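Local coordinates for SusD-like carbohydrate binding protein BF1063 (PDB 3I4G) that probably binds carbohydrate at the outer membrane of Bacteroides fragilis, at residues 92-106 / 122-136. Residues are numbered along the deposited sequence; the frame is centred on the assembly and turned at random. Where two conformers were deposited one is given.
Sequences WETSYKRIGYCNRFL and IAEARFLRATQYFYL. With EDO (1,2-ethanediol), chain G.
Arg129 reaches back across Cys102 to Asn103 and Leu106, and its chain is worth following outward. Arg129 CB packs on Cys102 CB at 3.8 Å. CG lies anti to the backbone N (chi1 177°), which starts the chain along the flank of the neighbouring helix, and the bend at chi3 then turns the guanidinium beside it. CD passes close to Asn103 OD1. NE and CZ run under Leu106, whose CD1 sits over the centre of one guanidinium face, 3.6 Å from Arg129 CZ. Arg129 NH1 gives a nearly straight hydrogen bond of 2.9 Å to Asn103 OD1, which lies near the guanidinium plane, while the amide plane is turned 71° away. NH2 forms a salt bridge with Glu173 of helix 163-180.

One turn earlier in 92-106, Ile99 is a knob among Arg129, Gln132, Tyr133 and Leu136, and its CD1 makes a CH-pi contact over the Tyr133 ring, 3.7 Å from the centroid. Leu136 CD1 does likewise over Tyr96. Towards helix 21-33, Arg98 NH1 donates a weak hydrogen bond to Gln132 OE1 (3.1 Å), though its stronger partner is Asp46; a water donates to both that OE1 and Thr94 OG1, whose strongest polar partner is Arg90.

Segments 92-106 and 122-136 thus run antiparallel (153°) in the helical SusD-like N-terminal region. Asp46 for Arg98, and Glu173, shared with Arg126, for Arg129 probably offset two buried charges flanking an apolar seam.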
loop_
_atom_site.group_PDB
_atom_site.type_symbol
_atom_site.label_atom_id
_atom_site.label_comp_id
_atom_site.label_asym_id
_atom_site.label_seq_id
_atom_site.Cartn_x
_atom_site.Cartn_y
_atom_site.Cartn_z
ATOM N N TRP A 92 -6.441 -14.339 -4.407
ATOM C CA TRP A 92 -7.237 -15.388 -3.774
ATOM C C TRP A 92 -6.389 -16.607 -3.386
ATOM O O TRP A 92 -6.423 -17.094 -2.222
ATOM C CB TRP A 92 -8.334 -15.841 -4.722
ATOM C CG TRP A 92 -9.217 -16.950 -4.209
ATOM C CD1 TRP A 92 -8.976 -18.283 -4.285
ATOM C CD2 TRP A 92 -10.514 -16.810 -3.586
ATOM N NE1 TRP A 92 -10.027 -18.987 -3.720
ATOM C CE2 TRP A 92 -10.988 -18.106 -3.308
ATOM C CE3 TRP A 92 -11.321 -15.720 -3.263
ATOM C CZ2 TRP A 92 -12.240 -18.330 -2.712
ATOM C CZ3 TRP A 92 -12.552 -15.957 -2.651
ATOM C CH2 TRP A 92 -12.989 -17.247 -2.399
ATOM N N GLU A 93 -5.665 -17.160 -4.340
ATOM C CA GLU A 93 -4.954 -18.391 -4.042
ATOM C C GLU A 93 -3.807 -18.169 -3.058
ATOM O O GLU A 93 -3.628 -18.997 -2.154
ATOM C CB GLU A 93 -4.453 -19.032 -5.312
ATOM C CG GLU A 93 -3.294 -18.357 -5.927
ATOM C CD GLU A 93 -2.972 -18.918 -7.291
ATOM O OE1 GLU A 93 -3.695 -19.829 -7.763
ATOM O OE2 GLU A 93 -1.982 -18.441 -7.897
ATOM N N THR A 94 -3.050 -17.081 -3.171
ATOM C CA THR A 94 -1.977 -16.886 -2.204
ATOM C C THR A 94 -2.569 -16.709 -0.805
ATOM O O THR A 94 -1.977 -17.187 0.194
ATOM C CB THR A 94 -1.050 -15.722 -2.562
ATOM O OG1 THR A 94 -1.790 -14.498 -2.586
ATOM C CG2 THR A 94 -0.358 -15.969 -3.903
ATOM N N SER A 95 -3.725 -16.071 -0.692
ATOM C CA SER A 95 -4.381 -15.915 0.615
ATOM C C SER A 95 -4.718 -17.259 1.214
ATOM O O SER A 95 -4.368 -17.555 2.352
ATOM C CB SER A 95 -5.662 -15.106 0.492
ATOM O OG SER A 95 -5.421 -13.772 0.012
ATOM N N TYR A 96 -5.439 -18.072 0.455
ATOM C CA TYR A 96 -5.902 -19.373 0.967
ATOM C C TYR A 96 -4.759 -20.345 1.141
ATOM O O TYR A 96 -4.827 -21.231 2.013
ATOM C CB TYR A 96 -7.080 -19.902 0.114
ATOM C CG TYR A 96 -8.384 -19.252 0.512
ATOM C CD1 TYR A 96 -8.962 -19.532 1.739
ATOM C CD2 TYR A 96 -9.031 -18.328 -0.306
ATOM C CE1 TYR A 96 -10.161 -18.912 2.151
ATOM C CE2 TYR A 96 -10.210 -17.734 0.063
ATOM C CZ TYR A 96 -10.780 -18.026 1.300
ATOM O OH TYR A 96 -11.986 -17.450 1.673
ATOM N N LYS A 97 -3.700 -20.217 0.362
ATOM C CA LYS A 97 -2.504 -21.048 0.586
ATOM C C LYS A 97 -1.915 -20.706 1.961
ATOM O O LYS A 97 -1.659 -21.609 2.767
ATOM C CB LYS A 97 -1.459 -20.865 -0.505
ATOM C CG LYS A 97 -0.312 -21.851 -0.447
ATOM C CD LYS A 97 0.487 -21.891 -1.732
ATOM C CE LYS A 97 1.489 -23.052 -1.732
ATOM N N ARG A 98 -1.710 -19.422 2.264
ATOM C CA ARG A 98 -1.174 -19.066 3.547
ATOM C C ARG A 98 -2.157 -19.459 4.666
ATOM O O ARG A 98 -1.723 -20.014 5.676
ATOM C CB ARG A 98 -0.868 -17.573 3.647
ATOM C CG ARG A 98 -0.495 -17.255 5.060
ATOM C CD ARG A 98 -0.114 -15.861 5.333
ATOM N NE ARG A 98 1.237 -15.527 4.919
ATOM C CZ ARG A 98 1.534 -14.712 3.932
ATOM N NH1 ARG A 98 0.602 -14.276 3.115
ATOM N NH2 ARG A 98 2.789 -14.383 3.722
ATOM N N ILE A 99 -3.453 -19.238 4.478
ATOM C CA ILE A 99 -4.434 -19.618 5.483
ATOM C C ILE A 99 -4.318 -21.107 5.784
ATOM O O ILE A 99 -4.295 -21.505 6.956
ATOM C CB ILE A 99 -5.845 -19.240 5.021
ATOM C CG1 ILE A 99 -6.026 -17.707 5.079
ATOM C CG2 ILE A 99 -6.930 -19.961 5.878
ATOM C CD1 ILE A 99 -7.221 -17.217 4.243
ATOM N N GLY A 100 -4.217 -21.926 4.751
ATOM C CA GLY A 100 -4.130 -23.370 4.985
ATOM C C GLY A 100 -2.891 -23.749 5.743
ATOM O O GLY A 100 -2.968 -24.579 6.649
ATOM N N TYR A 101 -1.744 -23.146 5.425
ATOM C CA TYR A 101 -0.531 -23.437 6.186
ATOM C C TYR A 101 -0.660 -22.918 7.625
ATOM O O TYR A 101 -0.178 -23.585 8.552
ATOM C CB TYR A 101 0.704 -22.886 5.489
ATOM C CG TYR A 101 1.104 -23.701 4.276
ATOM C CD1 TYR A 101 1.500 -25.041 4.424
ATOM C CD2 TYR A 101 1.131 -23.152 3.019
ATOM C CE1 TYR A 101 1.874 -25.802 3.317
ATOM C CE2 TYR A 101 1.530 -23.906 1.907
ATOM C CZ TYR A 101 1.883 -25.212 2.064
ATOM O OH TYR A 101 2.276 -25.935 0.948
ATOM N N CYS A 102 -1.296 -21.774 7.852
ATOM C CA CYS A 102 -1.499 -21.295 9.212
ATOM C C CYS A 102 -2.372 -22.251 9.989
ATOM O O CYS A 102 -2.124 -22.526 11.185
ATOM C CB CYS A 102 -2.150 -19.909 9.237
ATOM S SG CYS A 102 -1.090 -18.528 8.684
ATOM N N ASN A 103 -3.402 -22.766 9.334
ATOM C CA ASN A 103 -4.304 -23.723 9.991
ATOM C C ASN A 103 -3.566 -24.987 10.388
ATOM O O ASN A 103 -3.781 -25.521 11.504
ATOM C CB ASN A 103 -5.546 -24.008 9.120
ATOM C CG ASN A 103 -6.451 -22.796 9.008
ATOM O OD1 ASN A 103 -6.343 -21.862 9.803
ATOM N ND2 ASN A 103 -7.369 -22.816 8.027
ATOM N N ARG A 104 -2.708 -25.494 9.515
ATOM C CA ARG A 104 -1.944 -26.683 9.863
ATOM C C ARG A 104 -0.971 -26.382 11.003
ATOM O O ARG A 104 -0.809 -27.201 11.919
ATOM C CB ARG A 104 -1.222 -27.235 8.630
ATOM C CG ARG A 104 -2.181 -27.859 7.640
ATOM C CD ARG A 104 -1.444 -28.460 6.467
ATOM N NE ARG A 104 -2.370 -29.007 5.488
ATOM N N PHE A 105 -0.330 -25.224 10.965
ATOM C CA PHE A 105 0.576 -24.832 12.031
ATOM C C PHE A 105 -0.128 -24.767 13.376
ATOM O O PHE A 105 0.391 -25.318 14.363
ATOM C CB PHE A 105 1.170 -23.457 11.705
ATOM C CG PHE A 105 2.160 -22.956 12.726
ATOM C CD1 PHE A 105 1.759 -22.281 13.874
ATOM C CD2 PHE A 105 3.518 -23.109 12.511
ATOM C CE1 PHE A 105 2.695 -21.805 14.791
ATOM C CE2 PHE A 105 4.447 -22.650 13.445
ATOM C CZ PHE A 105 4.033 -22.001 14.571
ATOM N N LEU A 106 -1.302 -24.144 13.406
ATOM C CA LEU A 106 -2.052 -23.943 14.652
ATOM C C LEU A 106 -2.523 -25.261 15.212
ATOM O O LEU A 106 -2.519 -25.441 16.441
ATOM C CB LEU A 106 -3.186 -22.959 14.414
ATOM C CG LEU A 106 -2.716 -21.510 14.266
ATOM C CD1 LEU A 106 -3.817 -20.656 13.651
ATOM C CD2 LEU A 106 -2.212 -20.954 15.648
ATOM N N ILE A 122 2.124 -19.019 18.249
ATOM C CA ILE A 122 0.696 -19.173 18.017
ATOM C C ILE A 122 0.106 -17.806 17.682
ATOM O O ILE A 122 -0.661 -17.661 16.748
ATOM C CB ILE A 122 -0.033 -19.765 19.227
ATOM C CG1 ILE A 122 0.329 -21.244 19.365
ATOM C CG2 ILE A 122 -1.562 -19.574 19.094
ATOM C CD1 ILE A 122 -0.070 -21.881 20.684
ATOM N N ALA A 123 0.463 -16.787 18.471
ATOM C CA ALA A 123 -0.006 -15.430 18.168
ATOM C C ALA A 123 0.450 -14.942 16.795
ATOM O O ALA A 123 -0.319 -14.275 16.073
ATOM C CB ALA A 123 0.455 -14.474 19.265
ATOM N N GLU A 124 1.681 -15.249 16.400
ATOM C CA GLU A 124 2.178 -14.853 15.079
ATOM C C GLU A 124 1.383 -15.523 13.988
ATOM O O GLU A 124 1.013 -14.872 13.014
ATOM C CB GLU A 124 3.652 -15.170 14.964
ATOM C CG GLU A 124 4.492 -14.351 15.928
ATOM C CD GLU A 124 5.945 -14.617 15.788
ATOM O OE1 GLU A 124 6.596 -13.991 14.923
ATOM O OE2 GLU A 124 6.457 -15.464 16.538
ATOM N N ALA A 125 1.134 -16.818 14.124
ATOM C CA ALA A 125 0.340 -17.533 13.131
ATOM C C ALA A 125 -1.074 -16.991 13.050
ATOM O O ALA A 125 -1.638 -16.864 11.948
ATOM C CB ALA A 125 0.318 -19.042 13.436
ATOM N N ARG A 126 -1.662 -16.650 14.193
ATOM C CA ARG A 126 -3.010 -16.070 14.174
ATOM C C ARG A 126 -3.024 -14.687 13.519
ATOM O O ARG A 126 -3.938 -14.357 12.781
ATOM C CB ARG A 126 -3.615 -16.016 15.581
ATOM C CG ARG A 126 -3.895 -17.412 16.156
ATOM C CD ARG A 126 -4.362 -17.315 17.583
ATOM N NE ARG A 126 -5.742 -16.892 17.667
ATOM C CZ ARG A 126 -6.403 -16.769 18.816
ATOM N NH1 ARG A 126 -5.782 -16.944 19.971
ATOM N NH2 ARG A 126 -7.683 -16.446 18.811
ATOM N N PHE A 127 -2.012 -13.885 13.808
ATOM C CA PHE A 127 -1.901 -12.578 13.166
ATOM C C PHE A 127 -1.825 -12.732 11.669
ATOM O O PHE A 127 -2.563 -12.098 10.932
ATOM C CB PHE A 127 -0.662 -11.842 13.672
ATOM C CG PHE A 127 -0.293 -10.636 12.835
ATOM C CD1 PHE A 127 -0.992 -9.448 12.967
ATOM C CD2 PHE A 127 0.744 -10.704 11.920
ATOM C CE1 PHE A 127 -0.657 -8.341 12.195
ATOM C CE2 PHE A 127 1.071 -9.582 11.157
ATOM C CZ PHE A 127 0.356 -8.406 11.301
ATOM N N LEU A 128 -0.923 -13.585 11.207
ATOM C CA LEU A 128 -0.732 -13.790 9.775
ATOM C C LEU A 128 -2.002 -14.319 9.110
ATOM O O LEU A 128 -2.395 -13.813 8.055
ATOM C CB LEU A 128 0.456 -14.714 9.514
ATOM C CG LEU A 128 1.810 -14.114 9.850
ATOM C CD1 LEU A 128 2.891 -15.188 9.824
ATOM C CD2 LEU A 128 2.192 -12.928 8.891
ATOM N N ARG A 129 -2.672 -15.293 9.720
ATOM C CA ARG A 129 -3.904 -15.810 9.153
ATOM C C ARG A 129 -4.967 -14.720 9.086
ATOM O O ARG A 129 -5.680 -14.567 8.075
ATOM C CB ARG A 129 -4.398 -16.997 9.998
ATOM C CG ARG A 129 -5.733 -17.546 9.515
ATOM C CD ARG A 129 -6.188 -18.767 10.324
ATOM N NE ARG A 129 -6.472 -18.446 11.711
ATOM C CZ ARG A 129 -6.964 -19.321 12.587
ATOM N NH1 ARG A 129 -7.228 -20.561 12.225
ATOM N NH2 ARG A 129 -7.213 -18.942 13.818
ATOM N N ALA A 130 -5.099 -13.955 10.153
ATOM C CA ALA A 130 -6.101 -12.909 10.177
ATOM C C ALA A 130 -5.857 -11.800 9.154
ATOM O O ALA A 130 -6.830 -11.273 8.596
ATOM C CB ALA A 130 -6.235 -12.313 11.563
ATOM N N THR A 131 -4.598 -11.482 8.878
ATOM C CA THR A 131 -4.340 -10.497 7.846
ATOM C C THR A 131 -4.880 -10.973 6.505
ATOM O O THR A 131 -5.376 -10.172 5.736
ATOM C CB THR A 131 -2.867 -10.093 7.659
ATOM O OG1 THR A 131 -2.077 -11.204 7.217
ATOM C CG2 THR A 131 -2.277 -9.441 8.901
ATOM N N GLN A 132 -4.829 -12.261 6.214
ATOM C CA GLN A 132 -5.337 -12.733 4.926
ATOM C C GLN A 132 -6.829 -12.540 4.838
ATOM O O GLN A 132 -7.322 -12.102 3.806
ATOM C CB GLN A 132 -4.962 -14.208 4.715
ATOM C CG GLN A 132 -3.473 -14.494 4.852
ATOM C CD GLN A 132 -2.621 -13.640 3.944
ATOM O OE1 GLN A 132 -2.482 -13.933 2.760
ATOM N NE2 GLN A 132 -2.019 -12.579 4.505
ATOM N N TYR A 133 -7.564 -12.872 5.903
ATOM C CA TYR A 133 -9.000 -12.657 5.915
ATOM C C TYR A 133 -9.331 -11.151 5.864
ATOM O O TYR A 133 -10.321 -10.779 5.281
ATOM C CB TYR A 133 -9.652 -13.360 7.116
ATOM C CG TYR A 133 -9.748 -14.835 6.882
ATOM C CD1 TYR A 133 -10.598 -15.325 5.914
ATOM C CD2 TYR A 133 -8.958 -15.740 7.588
ATOM C CE1 TYR A 133 -10.677 -16.671 5.659
ATOM C CE2 TYR A 133 -9.062 -17.105 7.363
ATOM C CZ TYR A 133 -9.913 -17.550 6.388
ATOM O OH TYR A 133 -10.043 -18.935 6.083
ATOM N N PHE A 134 -8.501 -10.300 6.468
ATOM C CA PHE A 134 -8.691 -8.864 6.417
ATOM C C PHE A 134 -8.673 -8.370 4.977
ATOM O O PHE A 134 -9.568 -7.619 4.569
ATOM C CB PHE A 134 -7.598 -8.163 7.269
ATOM C CG PHE A 134 -7.479 -6.694 6.992
ATOM C CD1 PHE A 134 -8.298 -5.778 7.608
ATOM C CD2 PHE A 134 -6.562 -6.234 6.068
ATOM C CE1 PHE A 134 -8.221 -4.458 7.312
ATOM C CE2 PHE A 134 -6.466 -4.894 5.769
ATOM C CZ PHE A 134 -7.312 -4.014 6.395
ATOM N N TYR A 135 -7.691 -8.780 4.216
ATOM C CA TYR A 135 -7.637 -8.375 2.819
ATOM C C TYR A 135 -8.725 -9.060 1.956
ATOM O O TYR A 135 -9.362 -8.409 1.143
ATOM C CB TYR A 135 -6.243 -8.608 2.240
ATOM C CG TYR A 135 -5.165 -7.739 2.809
ATOM C CD1 TYR A 135 -5.111 -6.392 2.490
ATOM C CD2 TYR A 135 -4.172 -8.247 3.619
ATOM C CE1 TYR A 135 -4.124 -5.585 3.026
ATOM C CE2 TYR A 135 -3.198 -7.455 4.159
ATOM C CZ TYR A 135 -3.193 -6.115 3.858
ATOM O OH TYR A 135 -2.200 -5.314 4.373
ATOM N N LEU A 136 -8.972 -10.351 2.157
ATOM C CA LEU A 136 -10.089 -10.983 1.448
ATOM C C LEU A 136 -11.401 -10.265 1.701
ATOM O O LEU A 136 -12.196 -10.023 0.787
ATOM C CB LEU A 136 -10.195 -12.443 1.833
ATOM C CG LEU A 136 -9.088 -13.382 1.366
ATOM C CD1 LEU A 136 -9.214 -14.687 2.108
ATOM C CD2 LEU A 136 -9.156 -13.580 -0.132
HETATM C C1 EDO G . 5.136 -11.571 1.762
HETATM O O1 EDO G . 4.499 -12.874 1.847
HETATM C C2 EDO G . 6.187 -11.406 2.820
HETATM O O2 EDO G . 5.595 -11.510 4.132
HETATM O O HOH W 1 -1.314 -13.315 0.193
#